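Local coordinates for mRNA export factor (Human herpesvirus 1, PDB 4YXP), which regulates viral gene expression, inhibits cellular splicing and mediates nuclear export of viral intronless mRNAs, its C-terminal part forming a zinc-binding homodimer, at residues B[166-171]-B[243-248]; B[158-163]-B[236-241]; B[118-123]-B[224-229]. All blocks are in the same frame, centred on the assembly; numbering follows the deposited sequence.

Contact 1 (B[166-171]-B[243-248]). With ZN (zinc ion), chain D.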
loop_
_atom_site.group_PDB
_atom_site.type_symbol
_atom_site.label_atom_id
_atom_site.label_comp_id
_atom_site.label_asym_id
_atom_site.label_seq_id
_atom_site.Cartn_x
_atom_site.Cartn_y
_atom_site.Cartn_z
ATOM N N LYS B 166 12.017 -12.243 12.589
ATOM C CA LYS B 166 12.478 -12.549 13.937
ATOM C C LYS B 166 12.844 -14.026 14.082
ATOM O O LYS B 166 13.802 -14.371 14.775
ATOM C CB LYS B 166 11.411 -12.175 14.966
ATOM C CG LYS B 166 11.850 -11.097 15.945
ATOM C CD LYS B 166 10.916 -10.997 17.145
ATOM C CE LYS B 166 11.019 -12.227 18.042
ATOM N NZ LYS B 166 10.201 -12.096 19.278
ATOM N N ALA B 167 12.079 -14.896 13.430
ATOM C CA ALA B 167 12.331 -16.334 13.488
ATOM C C ALA B 167 13.632 -16.696 12.778
ATOM O O ALA B 167 14.312 -17.652 13.155
ATOM C CB ALA B 167 11.169 -17.101 12.877
ATOM N N ARG B 168 13.974 -15.931 11.748
ATOM C CA ARG B 168 15.175 -16.193 10.964
ATOM C C ARG B 168 16.399 -15.491 11.546
ATOM O O ARG B 168 17.503 -15.615 11.016
ATOM C CB ARG B 168 14.963 -15.759 9.513
ATOM C CG ARG B 168 13.808 -16.466 8.816
ATOM C CD ARG B 168 13.897 -17.971 8.999
ATOM N NE ARG B 168 12.988 -18.699 8.121
ATOM C CZ ARG B 168 12.948 -20.025 8.025
ATOM N NH1 ARG B 168 13.768 -20.772 8.755
ATOM N NH2 ARG B 168 12.089 -20.607 7.196
ATOM N N GLY B 169 16.203 -14.761 12.640
ATOM C CA GLY B 169 17.294 -14.058 13.287
ATOM C C GLY B 169 17.829 -12.919 12.444
ATOM O O GLY B 169 19.018 -12.602 12.494
ATOM N N LEU B 170 16.945 -12.300 11.667
ATOM C CA LEU B 170 17.333 -11.206 10.788
ATOM C C LEU B 170 16.866 -9.860 11.313
ATOM O O LEU B 170 16.097 -9.780 12.272
ATOM C CB LEU B 170 16.773 -11.428 9.383
ATOM C CG LEU B 170 17.251 -12.696 8.674
ATOM C CD1 LEU B 170 16.658 -12.761 7.275
ATOM C CD2 LEU B 170 18.774 -12.758 8.619
ATOM N N CYS B 171 17.345 -8.803 10.671
ATOM C CA CYS B 171 16.929 -7.449 10.999
ATOM C C CYS B 171 15.449 -7.284 10.698
ATOM O O CYS B 171 14.892 -8.012 9.878
ATOM C CB CYS B 171 17.749 -6.431 10.204
ATOM S SG CYS B 171 19.537 -6.634 10.363
ATOM N N ARG B 243 4.544 -21.211 8.714
ATOM C CA ARG B 243 3.621 -21.746 9.716
ATOM C C ARG B 243 4.120 -23.062 10.322
ATOM O O ARG B 243 3.648 -23.479 11.386
ATOM C CB ARG B 243 2.231 -21.945 9.103
ATOM C CG ARG B 243 2.168 -22.991 7.994
ATOM C CD ARG B 243 0.892 -22.852 7.171
ATOM N NE ARG B 243 0.869 -21.617 6.386
ATOM C CZ ARG B 243 -0.215 -21.112 5.802
ATOM N NH1 ARG B 243 -1.388 -21.724 5.908
ATOM N NH2 ARG B 243 -0.128 -19.988 5.105
ATOM N N GLN B 244 5.074 -23.710 9.655
ATOM C CA GLN B 244 5.647 -24.958 10.158
ATOM C C GLN B 244 6.605 -24.716 11.327
ATOM O O GLN B 244 6.820 -25.601 12.154
ATOM C CB GLN B 244 6.385 -25.702 9.042
ATOM C CG GLN B 244 5.491 -26.231 7.933
ATOM C CD GLN B 244 6.272 -26.994 6.875
ATOM O OE1 GLN B 244 7.192 -27.756 7.190
ATOM N NE2 GLN B 244 5.915 -26.791 5.613
ATOM N N GLU B 245 7.182 -23.518 11.389
ATOM C CA GLU B 245 8.136 -23.180 12.443
ATOM C C GLU B 245 7.537 -22.214 13.464
ATOM O O GLU B 245 8.188 -21.869 14.449
ATOM C CB GLU B 245 9.407 -22.571 11.836
ATOM C CG GLU B 245 9.235 -21.153 11.302
ATOM C CD GLU B 245 10.479 -20.629 10.609
ATOM O OE1 GLU B 245 11.531 -21.300 10.688
ATOM O OE2 GLU B 245 10.400 -19.547 9.983
ATOM N N CYS B 246 6.298 -21.786 13.224
ATOM C CA CYS B 246 5.639 -20.782 14.056
ATOM C C CYS B 246 4.350 -21.334 14.666
ATOM O O CYS B 246 3.496 -21.854 13.952
ATOM C CB CYS B 246 5.342 -19.532 13.220
ATOM S SG CYS B 246 4.582 -18.173 14.118
ATOM N N SER B 247 4.208 -21.213 15.984
ATOM C CA SER B 247 3.059 -21.794 16.682
ATOM C C SER B 247 1.860 -20.845 16.761
ATOM O O SER B 247 0.790 -21.225 17.249
ATOM C CB SER B 247 3.464 -22.225 18.097
ATOM O OG SER B 247 3.934 -21.125 18.857
ATOM N N SER B 248 2.027 -19.617 16.279
ATOM C CA SER B 248 0.977 -18.605 16.397
ATOM C C SER B 248 -0.186 -18.829 15.435
ATOM O O SER B 248 -0.004 -18.884 14.214
ATOM C CB SER B 248 1.553 -17.208 16.160
ATOM O OG SER B 248 0.509 -16.252 16.079
HETATM ZN ZN ZN D . 4.910 -16.401 12.620
#
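On the surface of the CHC2-type zinc finger, Arg168, at the C-terminal end of helix 146-167, meets Glu245 of the loop that carries the zinc ligand Cys246. The salt bridge is made face-on: Arg168 NH1 lies 3.0 Å from Glu245 OE1, but the oxygen stands well out of the guanidinium plane, and no N-H points at it. The other oxygen, Glu245 OE2, sits over the centre of the same group, 3.2 Å from Arg168 CZ, with the guanidinium and carboxylate planes turned 65° apart. The attraction is therefore one of charges, on an exposed edge of the protein. An extended carboxylate arm brings Glu245 across to the arginine, while the bend at chi2 (-50°) turns the Arg168 chain so that its end comes nearer the loop. Ala167 CB adds a light contact, 3.9 Å from Glu245 OE2. That same OE2 accepts a hydrogen bond from ND1 of His242, whose NE2 binds the zinc ion, so Glu245 is a second-shell residue that probably helps orient the ligand and may polarise its ring. Cys246 SG coordinates the metal at 2.3 Å, alongside Cys163, His242 and Cys251. A carboxylate behind a zinc-bound histidine is a familiar outer-shell arrangement of zinc sites.

Contact 2 (B[158-163]-B[236-241]). With ZN (zinc ion), chain D.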
loop_
_atom_site.group_PDB
_atom_site.type_symbol
_atom_site.label_atom_id
_atom_site.label_comp_id
_atom_site.label_asym_id
_atom_site.label_seq_id
_atom_site.Cartn_x
_atom_site.Cartn_y
_atom_site.Cartn_z
ATOM N N ARG B 158 4.094 -6.287 6.034
ATOM C CA ARG B 158 4.747 -5.836 7.267
ATOM C C ARG B 158 4.380 -6.689 8.495
ATOM O O ARG B 158 5.271 -7.097 9.244
ATOM C CB ARG B 158 4.429 -4.357 7.536
ATOM C CG ARG B 158 5.131 -3.785 8.765
ATOM C CD ARG B 158 4.850 -2.299 8.939
ATOM N NE ARG B 158 5.230 -1.518 7.764
ATOM C CZ ARG B 158 6.442 -1.013 7.548
ATOM N NH1 ARG B 158 7.418 -1.199 8.429
ATOM N NH2 ARG B 158 6.680 -0.316 6.444
ATOM N N PRO B 159 3.079 -6.967 8.713
ATOM C CA PRO B 159 2.745 -7.773 9.900
ATOM C C PRO B 159 3.274 -9.206 9.838
ATOM O O PRO B 159 3.673 -9.757 10.863
ATOM C CB PRO B 159 1.211 -7.765 9.909
ATOM C CG PRO B 159 0.836 -6.563 9.114
ATOM C CD PRO B 159 1.865 -6.493 8.031
ATOM N N PHE B 160 3.266 -9.804 8.651
ATOM C CA PHE B 160 3.823 -11.140 8.468
ATOM C C PHE B 160 5.319 -11.151 8.753
ATOM O O PHE B 160 5.828 -12.038 9.445
ATOM C CB PHE B 160 3.564 -11.640 7.044
ATOM C CG PHE B 160 4.277 -12.921 6.715
ATOM C CD1 PHE B 160 3.875 -14.119 7.284
ATOM C CD2 PHE B 160 5.347 -12.929 5.834
ATOM C CE1 PHE B 160 4.528 -15.301 6.981
ATOM C CE2 PHE B 160 6.004 -14.108 5.527
ATOM C CZ PHE B 160 5.596 -15.294 6.102
ATOM N N LEU B 161 6.023 -10.160 8.217
ATOM C CA LEU B 161 7.478 -10.133 8.294
ATOM C C LEU B 161 7.989 -9.815 9.695
ATOM O O LEU B 161 9.123 -10.163 10.031
ATOM C CB LEU B 161 8.039 -9.120 7.296
ATOM C CG LEU B 161 7.865 -9.508 5.826
ATOM C CD1 LEU B 161 8.294 -8.367 4.928
ATOM C CD2 LEU B 161 8.653 -10.771 5.495
ATOM N N GLN B 162 7.169 -9.156 10.510
ATOM C CA GLN B 162 7.550 -8.896 11.892
ATOM C C GLN B 162 7.874 -10.217 12.584
ATOM O O GLN B 162 8.888 -10.339 13.272
ATOM C CB GLN B 162 6.442 -8.158 12.647
ATOM C CG GLN B 162 6.754 -7.942 14.126
ATOM C CD GLN B 162 5.801 -6.970 14.796
ATOM O OE1 GLN B 162 4.599 -6.967 14.523
ATOM N NE2 GLN B 162 6.337 -6.132 15.677
ATOM N N CYS B 163 7.013 -11.209 12.386
ATOM C CA CYS B 163 7.212 -12.527 12.980
ATOM C C CYS B 163 8.258 -13.347 12.217
ATOM O O CYS B 163 9.128 -13.971 12.820
ATOM C CB CYS B 163 5.889 -13.292 13.029
ATOM S SG CYS B 163 5.990 -14.875 13.906
ATOM N N ILE B 236 5.812 -16.301 -2.124
ATOM C CA ILE B 236 4.671 -17.200 -1.987
ATOM C C ILE B 236 5.076 -18.409 -1.142
ATOM O O ILE B 236 4.278 -18.914 -0.354
ATOM C CB ILE B 236 4.127 -17.640 -3.358
ATOM C CG1 ILE B 236 3.456 -16.458 -4.058
ATOM C CG2 ILE B 236 3.131 -18.799 -3.204
ATOM C CD1 ILE B 236 3.050 -16.737 -5.491
ATOM N N GLU B 237 6.311 -18.875 -1.309
ATOM C CA GLU B 237 6.762 -20.067 -0.601
ATOM C C GLU B 237 6.843 -19.839 0.908
ATOM O O GLU B 237 6.375 -20.672 1.681
ATOM C CB GLU B 237 8.127 -20.536 -1.120
ATOM C CG GLU B 237 8.636 -21.787 -0.402
ATOM C CD GLU B 237 9.847 -22.413 -1.069
ATOM O OE1 GLU B 237 10.682 -21.670 -1.625
ATOM O OE2 GLU B 237 9.962 -23.657 -1.033
ATOM N N ILE B 238 7.431 -18.724 1.334
ATOM C CA ILE B 238 7.646 -18.513 2.762
ATOM C C ILE B 238 6.316 -18.220 3.455
ATOM O O ILE B 238 6.154 -18.519 4.636
ATOM C CB ILE B 238 8.681 -17.396 3.033
ATOM C CG1 ILE B 238 8.194 -16.034 2.533
ATOM C CG2 ILE B 238 10.015 -17.756 2.400
ATOM C CD1 ILE B 238 9.067 -14.878 2.995
ATOM N N LEU B 239 5.364 -17.648 2.722
ATOM C CA LEU B 239 4.021 -17.449 3.257
ATOM C C LEU B 239 3.376 -18.803 3.542
ATOM O O LEU B 239 2.525 -18.927 4.426
ATOM C CB LEU B 239 3.164 -16.629 2.285
ATOM C CG LEU B 239 3.420 -15.116 2.296
ATOM C CD1 LEU B 239 2.818 -14.433 1.077
ATOM C CD2 LEU B 239 2.864 -14.493 3.571
ATOM N N ASP B 240 3.803 -19.826 2.806
ATOM C CA ASP B 240 3.296 -21.180 3.009
ATOM C C ASP B 240 4.015 -21.907 4.145
ATOM O O ASP B 240 3.373 -22.518 5.003
ATOM C CB ASP B 240 3.429 -21.995 1.719
ATOM C CG ASP B 240 2.857 -23.401 1.852
ATOM O OD1 ASP B 240 1.734 -23.540 2.383
ATOM O OD2 ASP B 240 3.532 -24.364 1.430
ATOM N N THR B 241 5.344 -21.829 4.152
ATOM C CA THR B 241 6.165 -22.700 4.996
ATOM C C THR B 241 6.450 -22.171 6.407
ATOM O O THR B 241 6.806 -22.945 7.297
ATOM C CB THR B 241 7.525 -22.974 4.331
ATOM O OG1 THR B 241 8.232 -21.740 4.168
ATOM C CG2 THR B 241 7.335 -23.639 2.972
HETATM ZN ZN ZN D . 4.910 -16.401 12.620
#
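Leu239 CD2 stands almost exactly over the middle of the Phe160 ring, 3.5 Å from its centroid and 4° off the ring normal, a CH-pi contact in which one methyl is nearly equidistant from all six ring carbons. Ile238 meets the same ring differently. Its carbonyl oxygen lies at the edge, near the ring plane, with Phe160 CZ 3.6 Å from Ile238 O, and its side chain reaches the rim, where Phe160 CE2 and Ile238 CD1 are 4.0 Å apart. One aromatic ring thus joins helix 146-167 to helix 230-241, touching a side chain of the latter over a face and its backbone at an edge. The Phe160 CA-CB bond points toward helix 230-241, and a chi1 of 172° carries the ring out to meet it, whereas the Leu239 CA-CB bond does not point at the other segment, and only the end of the branch turns in. All three residues are buried.

Further out, the ring of His242 meets Phe160 at about a right angle, which places this apolar packing next to the metal site. About one turn after Phe160 on helix 146-167, Cys163 SG binds the zinc ion at 2.3 Å, together with His242, Cys246 and Cys251. On the other helix, Glu237 and Asp240 form salt bridges with Arg22 and Arg34 of the second subunit. Within the chain, helix 249-259 packs on Phe160 and Leu239 through Ala255, helix 188-204 covers Ile238 and Leu161 through Ala189, and Phe112 of helix 112-132 touches Leu239, so the contact lies inside an all-helical bundle.

Contact 3 (B[118-123]-B[224-229])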
loop_
_atom_site.group_PDB
_atom_site.type_symbol
_atom_site.label_atom_id
_atom_site.label_comp_id
_atom_site.label_asym_id
_atom_site.label_seq_id
_atom_site.Cartn_x
_atom_site.Cartn_y
_atom_site.Cartn_z
ATOM N N SER B 118 5.438 -7.265 -10.464
ATOM C CA SER B 118 6.100 -6.004 -10.772
ATOM C C SER B 118 7.515 -5.970 -10.199
ATOM O O SER B 118 8.405 -5.350 -10.774
ATOM C CB SER B 118 5.278 -4.825 -10.244
ATOM O OG SER B 118 4.107 -4.649 -11.027
ATOM N N ALA B 119 7.723 -6.639 -9.068
ATOM C CA ALA B 119 9.055 -6.747 -8.494
ATOM C C ALA B 119 9.961 -7.556 -9.427
ATOM O O ALA B 119 11.107 -7.183 -9.680
ATOM C CB ALA B 119 8.999 -7.382 -7.115
ATOM N N ASP B 120 9.437 -8.656 -9.953
ATOM C CA ASP B 120 10.199 -9.470 -10.904
ATOM C C ASP B 120 10.421 -8.731 -12.222
ATOM O O ASP B 120 11.484 -8.852 -12.831
ATOM C CB ASP B 120 9.497 -10.804 -11.152
ATOM C CG ASP B 120 9.729 -11.801 -10.027
ATOM O OD1 ASP B 120 10.878 -11.894 -9.537
ATOM O OD2 ASP B 120 8.767 -12.489 -9.628
ATOM N N GLU B 121 9.423 -7.967 -12.660
ATOM C CA GLU B 121 9.556 -7.167 -13.874
ATOM C C GLU B 121 10.715 -6.187 -13.711
ATOM O O GLU B 121 11.538 -6.025 -14.611
ATOM C CB GLU B 121 8.256 -6.409 -14.178
ATOM C CG GLU B 121 8.261 -5.659 -15.515
ATOM C CD GLU B 121 7.022 -4.792 -15.716
ATOM O OE1 GLU B 121 6.417 -4.360 -14.707
ATOM O OE2 GLU B 121 6.653 -4.539 -16.885
ATOM N N THR B 122 10.775 -5.551 -12.544
ATOM C CA THR B 122 11.811 -4.573 -12.247
ATOM C C THR B 122 13.193 -5.219 -12.239
ATOM O O THR B 122 14.116 -4.731 -12.886
ATOM C CB THR B 122 11.562 -3.889 -10.885
ATOM O OG1 THR B 122 10.256 -3.301 -10.877
ATOM C CG2 THR B 122 12.602 -2.809 -10.618
ATOM N N LEU B 123 13.332 -6.322 -11.512
ATOM C CA LEU B 123 14.630 -6.972 -11.371
ATOM C C LEU B 123 15.065 -7.695 -12.649
ATOM O O LEU B 123 16.255 -7.725 -12.968
ATOM C CB LEU B 123 14.605 -7.949 -10.192
ATOM C CG LEU B 123 14.394 -7.327 -8.801
ATOM C CD1 LEU B 123 14.622 -8.364 -7.715
ATOM C CD2 LEU B 123 15.293 -6.118 -8.567
ATOM N N HIS B 224 23.990 -13.489 -11.357
ATOM C CA HIS B 224 23.731 -14.924 -11.436
ATOM C C HIS B 224 22.753 -15.391 -10.357
ATOM O O HIS B 224 22.017 -16.361 -10.542
ATOM C CB HIS B 224 25.063 -15.674 -11.312
ATOM C CG HIS B 224 24.960 -17.159 -11.488
ATOM N ND1 HIS B 224 24.697 -17.750 -12.705
ATOM C CD2 HIS B 224 25.120 -18.169 -10.603
ATOM C CE1 HIS B 224 24.685 -19.063 -12.557
ATOM N NE2 HIS B 224 24.937 -19.345 -11.294
ATOM N N PHE B 225 22.739 -14.683 -9.234
ATOM C CA PHE B 225 21.960 -15.100 -8.071
ATOM C C PHE B 225 20.461 -14.809 -8.190
ATOM O O PHE B 225 19.673 -15.322 -7.397
ATOM C CB PHE B 225 22.506 -14.431 -6.804
ATOM C CG PHE B 225 22.703 -12.949 -6.938
ATOM C CD1 PHE B 225 21.639 -12.077 -6.792
ATOM C CD2 PHE B 225 23.957 -12.427 -7.207
ATOM C CE1 PHE B 225 21.820 -10.714 -6.914
ATOM C CE2 PHE B 225 24.144 -11.065 -7.332
ATOM C CZ PHE B 225 23.076 -10.209 -7.185
ATOM N N TYR B 226 20.064 -13.988 -9.162
ATOM C CA TYR B 226 18.642 -13.724 -9.379
ATOM C C TYR B 226 18.115 -14.415 -10.633
ATOM O O TYR B 226 18.599 -14.183 -11.746
ATOM C CB TYR B 226 18.356 -12.220 -9.481
ATOM C CG TYR B 226 16.923 -11.952 -9.888
ATOM C CD1 TYR B 226 15.876 -12.145 -8.991
ATOM C CD2 TYR B 226 16.610 -11.541 -11.173
ATOM C CE1 TYR B 226 14.566 -11.928 -9.365
ATOM C CE2 TYR B 226 15.301 -11.319 -11.554
ATOM C CZ TYR B 226 14.284 -11.511 -10.648
ATOM O OH TYR B 226 12.982 -11.294 -11.037
ATOM N N LEU B 227 17.112 -15.262 -10.438
ATOM C CA LEU B 227 16.415 -15.903 -11.542
ATOM C C LEU B 227 15.044 -15.250 -11.696
ATOM O O LEU B 227 14.309 -15.129 -10.714
ATOM C CB LEU B 227 16.275 -17.406 -11.295
ATOM C CG LEU B 227 17.581 -18.203 -11.302
ATOM C CD1 LEU B 227 17.359 -19.602 -10.742
ATOM C CD2 LEU B 227 18.162 -18.279 -12.710
ATOM N N PRO B 228 14.696 -14.802 -12.919
ATOM C CA PRO B 228 13.397 -14.140 -13.095
ATOM C C PRO B 228 12.229 -14.977 -12.580
ATOM O O PRO B 228 12.070 -16.133 -12.974
ATOM C CB PRO B 228 13.308 -13.945 -14.612
ATOM C CG PRO B 228 14.719 -13.849 -15.052
ATOM C CD PRO B 228 15.475 -14.809 -14.172
ATOM N N GLY B 229 11.424 -14.387 -11.703
ATOM C CA GLY B 229 10.323 -15.094 -11.076
ATOM C C GLY B 229 10.591 -15.451 -9.623
ATOM O O GLY B 229 9.707 -15.961 -8.929
#
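Tyr226 reaches from the loop before helix 230-241 onto helix 112-132, where its hydroxyl gives a hydrogen bond to Asp120, with Tyr226 OH 2.7 Å from Asp120 OD1. The oxygen is met on its anti side, 24° out of the carboxylate plane, and lies in the plane of the tyrosine ring at its edge. Packing is close here: Leu123 CB sits over one ring face, off centre, 3.6 Å from Tyr226 CZ, while Pro228 N approaches the opposite face. A chi1 of 172° swings the Tyr226 ring away from its own backbone N and into this slot between helix and loop.

Asp120 also lies against the backbone of Gly229, its OD2 being 3.4 Å from Gly229 CA. Both carboxylate oxygens accept backbone N-H groups at the start of helix 230-241, OD1 from Cys231 and OD2 from Met232, and those amides would be expected to stabilise the buried charge. The far side is more open: the partly exposed Leu227 points its CA-CB bond away from helix 112-132 and packs on Arg17 of the second subunit, and His224 is exposed.

Gly229 occupies the N-cap position, and the arrangement is typical of a helix N-terminus whose first-turn amides are satisfied by an acidic side chain from elsewhere in the fold.

Contacts 1 and 2 are neighbours, their centres 9 Å apart; both use helix 146-167, and both supply a cysteine ligand to one zinc ion. Contact 3 lies about 25 Å from contact 1 and 19 Å from contact 2, measured between centres, and touches neither. Along the chain all first segments precede all second ones: 118-123, 158-163 and 166-171, then 224-229, 236-241 and 243-248, so every pair crosses. Helix 230-241 relates them, since contact 3 adjoins its start, contact 2 uses its end and contact 1 follows it. All three have residues that reach the second subunit, contact 1 through Arg243 alone, tying this helical domain to the intertwined dimer.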